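Local coordinates for sterol regulatory element-binding protein cleavage-activating protein (Schizosaccharomyces pombe, PDB 4YHC), which is the escort protein required for sre1 processing at low sterol and oxygen levels, and is represented here by its WD40 domain, at residues V25-H29 against L54-D58; Y88-F92 against L121-W125; L107-H111 against E157-I163; T185-I189 against V200-K204. The protein carries 9 engineered substitutions. All coordinates share one frame; numbering follows the deposited sequence.

Interaction 1 of 4, residues V25-H29 against L54-D58; sequences VPVHH and LVVWD
Val25 to His29 runs against strand 54-58 in nearly the reverse direction, 169° apart between end-to-end vectors, and no hydrogen bond crosses between the two. Side chains alone bridge them, in two clusters. At one end Trp57 is the platform. Val25 puts CG1 over the centre of the six-membered ring, with 4.0 Å to Trp57 CE2, a CH-pi contact close to the ring normal. That methyl is held anti to the backbone N (chi1 161°), which turns it onto the indole face. Pro26 crosses the same indole at about a right angle, and its CD comes to 3.3 Å from Trp57 CH2. Val27 bridges the clusters: its CG1 lies 3.9 Å from Val55 CG1, while CG2 looks obliquely toward Trp57 CZ3. At the other end Val55 CG2 sits over one face of the His29 imidazole, 3.6 Å from His29 NE2. Both imidazole nitrogens are hydrogen-bonded, ND1 with Ser53 OG and NE2 with Ser47 OG, and these two bonds hold the imidazole in the orientation that presents a face to Val55. The 25-29 loop carries the chain from the blade closed by strand 20-24 and the C-terminal strands into the first blade, 33-68. The Trp57-Asp58 pair ending the third strand, and the histidine bonded to a second-strand serine, recall the WD dipeptide and the His-Ser/Thr link of WD40 propeller blades.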
loop_
_atom_site.group_PDB
_atom_site.type_symbol
_atom_site.label_atom_id
_atom_site.label_comp_id
_atom_site.label_asym_id
_atom_site.label_seq_id
_atom_site.Cartn_x
_atom_site.Cartn_y
_atom_site.Cartn_z
ATOM N N VAL A 25 -5.991 17.826 -4.725
ATOM C CA VAL A 25 -6.187 17.952 -3.281
ATOM C C VAL A 25 -5.899 19.419 -3.009
ATOM O O VAL A 25 -4.963 19.942 -3.563
ATOM C CB VAL A 25 -5.171 17.098 -2.523
ATOM C CG1 VAL A 25 -5.038 17.560 -1.095
ATOM C CG2 VAL A 25 -5.544 15.616 -2.607
ATOM N N PRO A 26 -6.723 20.089 -2.208
ATOM C CA PRO A 26 -6.640 21.548 -2.099
ATOM C C PRO A 26 -5.400 22.110 -1.418
ATOM O O PRO A 26 -5.196 23.311 -1.507
ATOM C CB PRO A 26 -7.888 21.942 -1.290
ATOM C CG PRO A 26 -8.560 20.710 -0.895
ATOM C CD PRO A 26 -7.837 19.525 -1.434
ATOM N N VAL A 27 -4.581 21.279 -0.789
ATOM C CA VAL A 27 -3.336 21.737 -0.150
ATOM C C VAL A 27 -2.123 21.261 -0.931
ATOM O O VAL A 27 -2.212 20.267 -1.647
ATOM C CB VAL A 27 -3.300 21.315 1.345
ATOM C CG1 VAL A 27 -1.953 21.628 2.005
ATOM C CG2 VAL A 27 -4.367 22.090 2.079
ATOM N N HIS A 28 -1.018 22.001 -0.863
ATOM C CA HIS A 28 0.214 21.560 -1.515
ATOM C C HIS A 28 1.494 22.006 -0.816
ATOM O O HIS A 28 1.464 22.739 0.123
ATOM C CB HIS A 28 0.230 22.015 -2.971
ATOM C CG HIS A 28 0.180 23.491 -3.131
ATOM N ND1 HIS A 28 1.309 24.287 -3.046
ATOM C CD2 HIS A 28 -0.862 24.325 -3.356
ATOM C CE1 HIS A 28 0.962 25.552 -3.200
ATOM N NE2 HIS A 28 -0.348 25.602 -3.397
ATOM N N HIS A 29 2.612 21.511 -1.300
ATOM C CA HIS A 29 3.922 21.726 -0.705
ATOM C C HIS A 29 4.629 22.783 -1.563
ATOM O O HIS A 29 4.206 23.036 -2.691
ATOM C CB HIS A 29 4.736 20.458 -0.784
ATOM C CG HIS A 29 4.243 19.367 0.099
ATOM N ND1 HIS A 29 4.877 19.015 1.263
ATOM C CD2 HIS A 29 3.183 18.518 -0.025
ATOM C CE1 HIS A 29 4.238 18.007 1.832
ATOM N NE2 HIS A 29 3.226 17.662 1.050
ATOM N N LEU A 54 5.409 18.448 5.802
ATOM C CA LEU A 54 4.428 17.416 6.003
ATOM C C LEU A 54 3.023 17.970 5.938
ATOM O O LEU A 54 2.691 18.924 6.614
ATOM C CB LEU A 54 4.644 16.841 7.369
ATOM C CG LEU A 54 4.089 15.531 7.936
ATOM C CD1 LEU A 54 3.118 15.690 9.040
ATOM C CD2 LEU A 54 3.703 14.414 7.004
ATOM N N VAL A 55 2.173 17.260 5.238
ATOM C CA VAL A 55 0.750 17.543 5.228
ATOM C C VAL A 55 0.018 16.232 5.554
ATOM O O VAL A 55 0.249 15.162 4.886
ATOM C CB VAL A 55 0.281 18.079 3.841
ATOM C CG1 VAL A 55 -1.227 18.287 3.840
ATOM C CG2 VAL A 55 1.043 19.366 3.424
ATOM N N VAL A 56 -0.813 16.276 6.582
ATOM C CA VAL A 56 -1.677 15.187 6.827
ATOM C C VAL A 56 -3.158 15.607 6.608
ATOM O O VAL A 56 -3.614 16.680 7.047
ATOM C CB VAL A 56 -1.314 14.282 8.038
ATOM C CG1 VAL A 56 -0.070 14.708 8.810
ATOM C CG2 VAL A 56 -2.465 13.705 8.812
ATOM N N TRP A 57 -3.840 14.741 5.855
ATOM C CA TRP A 57 -5.101 15.100 5.167
ATOM C C TRP A 57 -6.101 14.028 5.467
ATOM O O TRP A 57 -5.796 12.868 5.321
ATOM C CB TRP A 57 -4.774 15.182 3.665
ATOM C CG TRP A 57 -5.957 15.374 2.796
ATOM C CD1 TRP A 57 -6.618 14.415 2.048
ATOM C CD2 TRP A 57 -6.608 16.601 2.565
ATOM N NE1 TRP A 57 -7.638 15.015 1.354
ATOM C CE2 TRP A 57 -7.659 16.355 1.672
ATOM C CE3 TRP A 57 -6.388 17.910 3.015
ATOM C CZ2 TRP A 57 -8.490 17.364 1.226
ATOM C CZ3 TRP A 57 -7.244 18.917 2.590
ATOM C CH2 TRP A 57 -8.267 18.633 1.698
ATOM N N ASP A 58 -7.311 14.427 5.884
ATOM C CA ASP A 58 -8.431 13.518 6.091
ATOM C C ASP A 58 -9.179 13.315 4.762
ATOM O O ASP A 58 -9.781 14.214 4.209
ATOM C CB ASP A 58 -9.412 14.038 7.180
ATOM C CG ASP A 58 -10.387 12.973 7.576
ATOM O OD1 ASP A 58 -11.228 12.586 6.720
ATOM O OD2 ASP A 58 -10.237 12.377 8.681
#

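Interaction 2 of 4, residues Y88-F92 against L121-W125; sequences YVSLF and LNVFW
Between Ser90 and Val123, whose CA atoms are 8.4 Å apart, two neighbouring blades of the WD40 propeller face each other: strand 88-92 is the second strand of one, and strand 121-125 belongs to the innermost strand of the next. The strands run antiparallel in direction at 157°, but their axes stay 9.1 Å apart, too far for backbone pairing. The polar link is a single bond from Trp125 NE1 to Ser90 OG, 3.0 Å long and bent to 142°, with the oxygen tilted from the indole plane. Ser90 turns OG between its backbone N and carbonyl carbon (chi1 53°), and the same oxygen is also bonded to Ala81 O, so this buried hydroxyl is used twice. Apolar contacts lie on both sides of that bond. The benzo end of Trp125 reaches Tyr88, whose CB lies 3.4 Å from Trp125 CH2. A leucine in place of Trp125 would probably leave Ser90 OG without its indole donor and open a gap beside the Tyr88 CB. Farther along, Phe92 CD2 meets Leu121 CD1 at 4.1 Å, the side chains crossing at about a right angle, while Tyr113 packs edge-to-face with the Phe92 ring. Phe92 also takes a CH-pi contact: Val123 CG2 stands 3.9 Å from the ring centroid, over one face and offset toward the rim, as Val123 CG1 comes to 3.7 Å from Phe92 CE1.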
loop_
_atom_site.group_PDB
_atom_site.type_symbol
_atom_site.label_atom_id
_atom_site.label_comp_id
_atom_site.label_asym_id
_atom_site.label_seq_id
_atom_site.Cartn_x
_atom_site.Cartn_y
_atom_site.Cartn_z
ATOM N N TYR A 88 -2.707 8.640 14.605
ATOM C CA TYR A 88 -1.359 9.003 15.012
ATOM C C TYR A 88 -0.363 8.868 13.841
ATOM O O TYR A 88 -0.512 8.005 12.954
ATOM C CB TYR A 88 -0.920 8.078 16.184
ATOM C CG TYR A 88 -1.867 8.163 17.324
ATOM C CD1 TYR A 88 -1.857 9.270 18.200
ATOM C CD2 TYR A 88 -2.818 7.202 17.526
ATOM C CE1 TYR A 88 -2.775 9.373 19.241
ATOM C CE2 TYR A 88 -3.756 7.320 18.560
ATOM C CZ TYR A 88 -3.726 8.417 19.401
ATOM O OH TYR A 88 -4.662 8.508 20.425
ATOM N N VAL A 89 0.632 9.718 13.835
ATOM C CA VAL A 89 1.747 9.610 12.896
ATOM C C VAL A 89 3.039 9.520 13.701
ATOM O O VAL A 89 3.176 10.234 14.762
ATOM C CB VAL A 89 1.799 10.807 11.952
ATOM C CG1 VAL A 89 2.801 10.567 10.845
ATOM C CG2 VAL A 89 0.461 11.018 11.268
ATOM N N SER A 90 3.953 8.651 13.245
ATOM C CA SER A 90 5.315 8.561 13.779
ATOM C C SER A 90 6.271 9.066 12.776
ATOM O O SER A 90 6.286 8.565 11.661
ATOM C CB SER A 90 5.760 7.126 14.104
ATOM O OG SER A 90 5.589 6.266 12.979
ATOM N N LEU A 91 7.061 10.060 13.164
ATOM C CA LEU A 91 8.096 10.635 12.311
ATOM C C LEU A 91 9.470 10.282 12.922
ATOM O O LEU A 91 9.661 10.415 14.123
ATOM C CB LEU A 91 7.951 12.137 12.260
ATOM C CG LEU A 91 6.711 12.813 11.704
ATOM C CD1 LEU A 91 6.879 14.314 11.842
ATOM C CD2 LEU A 91 6.540 12.430 10.241
ATOM N N PHE A 92 10.410 9.856 12.100
ATOM C CA PHE A 92 11.734 9.517 12.564
ATOM C C PHE A 92 12.739 10.396 11.873
ATOM O O PHE A 92 12.833 10.403 10.625
ATOM C CB PHE A 92 12.084 8.052 12.211
ATOM C CG PHE A 92 11.410 7.044 13.102
ATOM C CD1 PHE A 92 10.043 6.818 13.000
ATOM C CD2 PHE A 92 12.162 6.297 14.039
ATOM C CE1 PHE A 92 9.418 5.923 13.831
ATOM C CE2 PHE A 92 11.536 5.401 14.856
ATOM C CZ PHE A 92 10.162 5.229 14.775
ATOM N N LEU A 121 15.477 3.059 6.949
ATOM C CA LEU A 121 14.453 2.557 7.866
ATOM C C LEU A 121 13.138 2.205 7.202
ATOM O O LEU A 121 12.681 2.922 6.317
ATOM C CB LEU A 121 14.116 3.622 8.902
ATOM C CG LEU A 121 15.196 4.067 9.851
ATOM C CD1 LEU A 121 14.478 4.739 11.024
ATOM C CD2 LEU A 121 16.080 2.926 10.344
ATOM N N ASN A 122 12.509 1.150 7.688
ATOM C CA ASN A 122 11.090 0.950 7.467
ATOM C C ASN A 122 10.428 0.878 8.825
ATOM O O ASN A 122 10.978 0.201 9.689
ATOM C CB ASN A 122 10.898 -0.327 6.702
ATOM C CG ASN A 122 9.536 -0.423 6.078
ATOM O OD1 ASN A 122 8.799 0.570 5.990
ATOM N ND2 ASN A 122 9.178 -1.632 5.640
ATOM N N VAL A 123 9.306 1.606 9.044
ATOM C CA VAL A 123 8.609 1.617 10.322
ATOM C C VAL A 123 7.165 1.196 10.228
ATOM O O VAL A 123 6.524 1.603 9.315
ATOM C CB VAL A 123 8.633 3.036 10.911
ATOM C CG1 VAL A 123 7.859 3.035 12.221
ATOM C CG2 VAL A 123 10.060 3.487 11.154
ATOM N N PHE A 124 6.652 0.400 11.164
ATOM C CA PHE A 124 5.289 -0.136 11.095
ATOM C C PHE A 124 4.724 -0.063 12.463
ATOM O O PHE A 124 5.415 -0.390 13.393
ATOM C CB PHE A 124 5.251 -1.682 10.871
ATOM C CG PHE A 124 6.182 -2.168 9.874
ATOM C CD1 PHE A 124 5.996 -1.869 8.579
ATOM C CD2 PHE A 124 7.235 -2.978 10.245
ATOM C CE1 PHE A 124 6.847 -2.336 7.629
ATOM C CE2 PHE A 124 8.112 -3.438 9.313
ATOM C CZ PHE A 124 7.924 -3.108 7.995
ATOM N N TRP A 125 3.466 0.312 12.570
ATOM C CA TRP A 125 2.679 0.186 13.796
ATOM C C TRP A 125 1.892 -1.125 13.814
ATOM O O TRP A 125 1.246 -1.487 12.812
ATOM C CB TRP A 125 1.639 1.284 13.817
ATOM C CG TRP A 125 2.155 2.700 13.997
ATOM C CD1 TRP A 125 2.914 3.393 13.139
ATOM C CD2 TRP A 125 1.846 3.577 15.052
ATOM N NE1 TRP A 125 3.083 4.657 13.574
ATOM C CE2 TRP A 125 2.428 4.801 14.757
ATOM C CE3 TRP A 125 1.072 3.461 16.202
ATOM C CZ2 TRP A 125 2.333 5.930 15.617
ATOM C CZ3 TRP A 125 0.921 4.586 17.037
ATOM C CH2 TRP A 125 1.573 5.785 16.760
#

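Interaction 3 of 4, residues L107-H111 against E157-I163; sequences LMLQH and EIEGADI
The outermost strands of two adjacent WD40 blades meet at the propeller's periphery, where Leu109 and His111 of strand 107-111 face Ala161 and Ile163 of strand 161-163. The strands point nearly the same way, 22° apart, yet no hydrogen bond joins the segments; side chains make the contact, touching both side chains and backbone carbonyls. Leu109 does the wedging. Its CG stands trans to the backbone N (chi1 174°), which sends CD1 across to Ala161 O at 3.7 Å. The same methyl is 3.9 Å from Ile163 CB, so it spans two residues of the facing strand. Next along, Ile163 CG2 lies over one face of the His111 imidazole, offset toward the rim and only 3.2 Å from His111 ND1, a tight CH-pi approach. With a glycine in place of His111 the imidazole face is gone, and Ile163 CG2 would probably be left without its CH-pi partner and with a gap beside it. Strand 107-111 carries a classic beta bulge: Met108 and Leu109 both face Ile99 of the neighbouring strand 96-101 in their own blade. From the bulge Met108 leaves with a chain bent at both chi2 and chi3, which brings its CE to 3.6 Å from Glu157 O and also near Gly160 O. A methyl on sulfur is slightly polarised, so its placement beside these carbonyl oxygens is probably mildly favourable. Those carbonyls belong to the turn between strands 148-156 and 161-170, which is closed by a 2.7 Å hydrogen bond from Glu157 N to Gly160 O.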
loop_
_atom_site.group_PDB
_atom_site.type_symbol
_atom_site.label_atom_id
_atom_site.label_comp_id
_atom_site.label_asym_id
_atom_site.label_seq_id
_atom_site.Cartn_x
_atom_site.Cartn_y
_atom_site.Cartn_z
ATOM N N LEU A 107 1.899 16.966 19.899
ATOM C CA LEU A 107 3.041 16.114 20.052
ATOM C C LEU A 107 2.810 15.347 21.302
ATOM O O LEU A 107 2.670 15.930 22.360
ATOM C CB LEU A 107 4.300 16.936 20.211
ATOM C CG LEU A 107 5.662 16.452 19.680
ATOM C CD1 LEU A 107 6.735 16.846 20.647
ATOM C CD2 LEU A 107 5.804 15.007 19.296
ATOM N N MET A 108 2.751 14.042 21.196
ATOM C CA MET A 108 2.432 13.205 22.328
ATOM C C MET A 108 3.735 12.763 22.963
ATOM O O MET A 108 3.817 12.528 24.165
ATOM C CB MET A 108 1.692 11.924 21.918
ATOM C CG MET A 108 0.497 12.080 21.019
ATOM S SD MET A 108 -0.798 12.940 21.911
ATOM C CE MET A 108 -1.408 11.612 22.931
ATOM N N LEU A 109 4.758 12.584 22.151
ATOM C CA LEU A 109 5.962 11.952 22.666
ATOM C C LEU A 109 7.111 12.217 21.732
ATOM O O LEU A 109 6.937 12.349 20.492
ATOM C CB LEU A 109 5.714 10.449 22.877
ATOM C CG LEU A 109 6.863 9.542 23.280
ATOM C CD1 LEU A 109 6.336 8.352 24.034
ATOM C CD2 LEU A 109 7.643 9.035 22.082
ATOM N N GLN A 110 8.275 12.346 22.345
ATOM C CA GLN A 110 9.535 12.458 21.644
ATOM C C GLN A 110 10.527 11.551 22.336
ATOM O O GLN A 110 10.590 11.561 23.548
ATOM C CB GLN A 110 9.987 13.889 21.667
ATOM C CG GLN A 110 11.333 14.142 21.040
ATOM C CD GLN A 110 11.692 15.608 21.098
ATOM O OE1 GLN A 110 10.817 16.433 21.153
ATOM N NE2 GLN A 110 12.975 15.930 21.046
ATOM N N HIS A 111 11.335 10.808 21.573
ATOM C CA HIS A 111 12.183 9.752 22.122
ATOM C C HIS A 111 13.404 9.566 21.269
ATOM O O HIS A 111 13.271 9.422 20.042
ATOM C CB HIS A 111 11.441 8.418 22.181
ATOM C CG HIS A 111 12.174 7.363 22.942
ATOM N ND1 HIS A 111 12.084 7.246 24.313
ATOM C CD2 HIS A 111 13.000 6.368 22.527
ATOM C CE1 HIS A 111 12.824 6.222 24.713
ATOM N NE2 HIS A 111 13.401 5.682 23.646
ATOM N N GLU A 157 -2.260 7.482 25.868
ATOM C CA GLU A 157 -3.402 7.885 26.664
ATOM C C GLU A 157 -3.902 9.254 26.234
ATOM O O GLU A 157 -3.413 9.845 25.293
ATOM C CB GLU A 157 -3.016 7.889 28.135
ATOM C CG GLU A 157 -2.688 6.509 28.646
ATOM C CD GLU A 157 -2.611 6.452 30.151
ATOM O OE1 GLU A 157 -1.573 5.976 30.661
ATOM O OE2 GLU A 157 -3.580 6.876 30.827
ATOM N N ILE A 158 -4.917 9.749 26.916
ATOM C CA ILE A 158 -5.433 11.082 26.638
ATOM C C ILE A 158 -4.316 12.108 26.910
ATOM O O ILE A 158 -3.964 12.929 26.060
ATOM C CB ILE A 158 -6.668 11.404 27.518
ATOM C CG1 ILE A 158 -7.744 10.292 27.406
ATOM C CG2 ILE A 158 -7.230 12.770 27.129
ATOM C CD1 ILE A 158 -7.760 9.279 28.534
ATOM N N GLU A 159 -3.743 12.004 28.103
ATOM C CA GLU A 159 -2.694 12.910 28.571
ATOM C C GLU A 159 -1.504 12.871 27.617
ATOM O O GLU A 159 -1.247 13.839 26.907
ATOM C CB GLU A 159 -2.265 12.542 30.003
ATOM C CG GLU A 159 -3.420 12.119 30.906
ATOM C CD GLU A 159 -3.701 10.632 30.815
ATOM O OE1 GLU A 159 -4.786 10.242 30.320
ATOM O OE2 GLU A 159 -2.813 9.857 31.224
ATOM N N GLY A 160 -0.815 11.734 27.564
ATOM C CA GLY A 160 0.350 11.578 26.702
ATOM C C GLY A 160 0.644 10.128 26.373
ATOM O O GLY A 160 -0.265 9.324 26.172
ATOM N N ALA A 161 1.927 9.797 26.324
ATOM C CA ALA A 161 2.360 8.466 25.945
ATOM C C ALA A 161 3.688 8.095 26.598
ATOM O O ALA A 161 4.394 8.957 27.090
ATOM C CB ALA A 161 2.458 8.385 24.434
ATOM N N ASP A 162 3.991 6.801 26.586
ATOM C CA ASP A 162 5.250 6.231 27.051
ATOM C C ASP A 162 5.705 5.256 25.997
ATOM O O ASP A 162 4.852 4.664 25.272
ATOM C CB ASP A 162 5.068 5.463 28.356
ATOM C CG ASP A 162 4.872 6.375 29.544
ATOM O OD1 ASP A 162 5.783 7.184 29.810
ATOM O OD2 ASP A 162 3.810 6.296 30.212
ATOM N N ILE A 163 7.018 5.071 25.925
ATOM C CA ILE A 163 7.596 4.132 25.027
ATOM C C ILE A 163 8.749 3.333 25.676
ATOM O O ILE A 163 9.367 3.806 26.557
ATOM C CB ILE A 163 8.019 4.866 23.734
ATOM C CG1 ILE A 163 8.151 3.877 22.602
ATOM C CG2 ILE A 163 9.331 5.663 23.888
ATOM C CD1 ILE A 163 8.417 4.589 21.277
#

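Interaction 4 of 4, residues T185-I189 against V200-K204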
loop_
_atom_site.group_PDB
_atom_site.type_symbol
_atom_site.label_atom_id
_atom_site.label_comp_id
_atom_site.label_asym_id
_atom_site.label_seq_id
_atom_site.Cartn_x
_atom_site.Cartn_y
_atom_site.Cartn_z
ATOM N N THR A 185 -4.339 -14.218 13.666
ATOM C CA THR A 185 -3.694 -15.197 14.534
ATOM C C THR A 185 -2.538 -14.544 15.267
ATOM O O THR A 185 -2.314 -14.828 16.437
ATOM C CB THR A 185 -3.307 -16.447 13.714
ATOM O OG1 THR A 185 -4.510 -17.107 13.281
ATOM C CG2 THR A 185 -2.457 -17.428 14.514
ATOM N N ALA A 186 -1.798 -13.670 14.607
ATOM C CA ALA A 186 -0.583 -13.095 15.216
ATOM C C ALA A 186 -0.108 -11.833 14.515
ATOM O O ALA A 186 -0.492 -11.561 13.359
ATOM C CB ALA A 186 0.523 -14.115 15.211
ATOM N N ASN A 187 0.681 -11.027 15.229
ATOM C CA ASN A 187 1.478 -9.988 14.615
ATOM C C ASN A 187 2.733 -10.586 14.071
ATOM O O ASN A 187 3.354 -11.378 14.727
ATOM C CB ASN A 187 1.810 -8.910 15.610
ATOM C CG ASN A 187 0.595 -8.107 16.000
ATOM O OD1 ASN A 187 -0.435 -8.143 15.308
ATOM N ND2 ASN A 187 0.758 -7.253 17.028
ATOM N N ARG A 188 3.058 -10.262 12.828
ATOM C CA ARG A 188 4.205 -10.853 12.156
ATOM C C ARG A 188 4.998 -9.804 11.444
ATOM O O ARG A 188 4.444 -8.817 10.981
ATOM C CB ARG A 188 3.737 -11.879 11.161
ATOM C CG ARG A 188 2.819 -12.937 11.674
ATOM C CD ARG A 188 2.665 -14.052 10.645
ATOM N NE ARG A 188 1.418 -14.826 10.788
ATOM C CZ ARG A 188 1.240 -15.876 11.614
ATOM N NH1 ARG A 188 0.067 -16.487 11.706
ATOM N NH2 ARG A 188 2.208 -16.280 12.387
ATOM N N ILE A 189 6.319 -9.953 11.436
ATOM C CA ILE A 189 7.195 -9.117 10.621
ATOM C C ILE A 189 7.991 -10.013 9.704
ATOM O O ILE A 189 8.724 -10.920 10.187
ATOM C CB ILE A 189 8.193 -8.337 11.480
ATOM C CG1 ILE A 189 7.468 -7.566 12.563
ATOM C CG2 ILE A 189 9.013 -7.404 10.634
ATOM C CD1 ILE A 189 6.702 -6.361 12.046
ATOM N N VAL A 200 10.380 -14.742 8.974
ATOM C CA VAL A 200 9.201 -14.210 9.569
ATOM C C VAL A 200 9.344 -14.305 11.098
ATOM O O VAL A 200 9.368 -15.391 11.644
ATOM C CB VAL A 200 7.961 -14.956 9.158
ATOM C CG1 VAL A 200 6.748 -14.283 9.784
ATOM C CG2 VAL A 200 7.795 -15.051 7.650
ATOM N N TYR A 201 9.359 -13.166 11.767
ATOM C CA TYR A 201 9.181 -13.128 13.246
ATOM C C TYR A 201 7.714 -12.980 13.638
ATOM O O TYR A 201 7.059 -11.987 13.272
ATOM C CB TYR A 201 9.921 -11.958 13.857
ATOM C CG TYR A 201 11.361 -12.243 14.131
ATOM C CD1 TYR A 201 11.748 -12.803 15.342
ATOM C CD2 TYR A 201 12.325 -11.927 13.202
ATOM C CE1 TYR A 201 13.051 -13.074 15.591
ATOM C CE2 TYR A 201 13.629 -12.200 13.435
ATOM C CZ TYR A 201 13.985 -12.771 14.623
ATOM O OH TYR A 201 15.283 -12.998 14.858
ATOM N N SER A 202 7.196 -13.960 14.358
ATOM C CA SER A 202 5.797 -13.966 14.799
ATOM C C SER A 202 5.650 -13.965 16.310
ATOM O O SER A 202 6.386 -14.666 17.024
ATOM C CB SER A 202 5.078 -15.160 14.267
ATOM O OG SER A 202 5.193 -15.168 12.869
ATOM N N LYS A 203 4.655 -13.211 16.765
ATOM C CA LYS A 203 4.380 -13.035 18.165
ATOM C C LYS A 203 3.305 -14.009 18.608
ATOM O O LYS A 203 2.163 -13.945 18.148
ATOM C CB LYS A 203 3.911 -11.606 18.423
ATOM C CG LYS A 203 4.330 -11.047 19.781
ATOM C CD LYS A 203 3.329 -10.083 20.368
ATOM C CE LYS A 203 3.990 -9.091 21.319
ATOM N NZ LYS A 203 5.033 -9.647 22.226
ATOM N N LYS A 204 3.658 -14.918 19.505
ATOM C CA LYS A 204 2.629 -15.675 20.239
ATOM C C LYS A 204 2.726 -15.396 21.737
ATOM O O LYS A 204 3.766 -15.642 22.375
ATOM C CB LYS A 204 2.668 -17.184 19.931
ATOM C CG LYS A 204 1.673 -17.632 18.851
ATOM C CD LYS A 204 0.217 -17.422 19.269
ATOM C CE LYS A 204 -0.749 -17.511 18.101
ATOM N NZ LYS A 204 -1.477 -18.810 18.038
#
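Arg188 and Ser202 form an antiparallel non-hydrogen-bonded pair, their CA atoms 4.4 Å apart and both side chains on one face of the sheet. Arg188 runs extended from CG to NE alongside Ser202, and NH2 reaches Ser202 OG, lying at the guanidinium edge, through a weak 3.2 Å bond. Ala186 CB lies over one face of the guanidinium and also touches Lys203 O at 3.4 Å. Backbone bonds set this register. Ile189 and Tyr201, whose side chains take the other face, exchange two: Ile189 N to Tyr201 O and Tyr201 N to Ile189 O, each 2.8 Å. Lys203 N closes on Asn187 O at 3.0 Å. The principal anchor of Arg188 lies outside the pair: NH1 makes a salt bridge to Asp234 of the following blade, and NH2 also bonds a citrate that probably came from the crystallisation liquor. Strands 187-193 and 198-204 form the hairpin at the middle of the four-stranded blade 175-212. Tyr201 stacks on Phe169 and touches Trp208 of strand 207-212, while Asn187 ND2 bonds Pro127 O and Ile189 packs on Phe124 and Met126 of strand 121-127.

In the fold
Interactions 1 and 2 are buried, interaction 4 is partly so, and interaction 3 lies at the surface, its centre about 27 Å from the centre of the chain, against about 15 Å for the centre of interaction 2. Interactions 2 and 3 join the same two blades at different radii: one brings interior strands together and includes an indole-to-hydroxyl bond, whereas the other brings outer strands together through apolar and CH-pi contacts and methyls lying against backbone carbonyls, with no hydrogen bond across. Interaction 1 instead ties a loop to a blade, and interaction 4 is the one built on backbone pairing, being a hairpin within a blade. Interactions 2 and 4 touch directly, with Phe124 CD2 3.9 Å from Ile189 CD1.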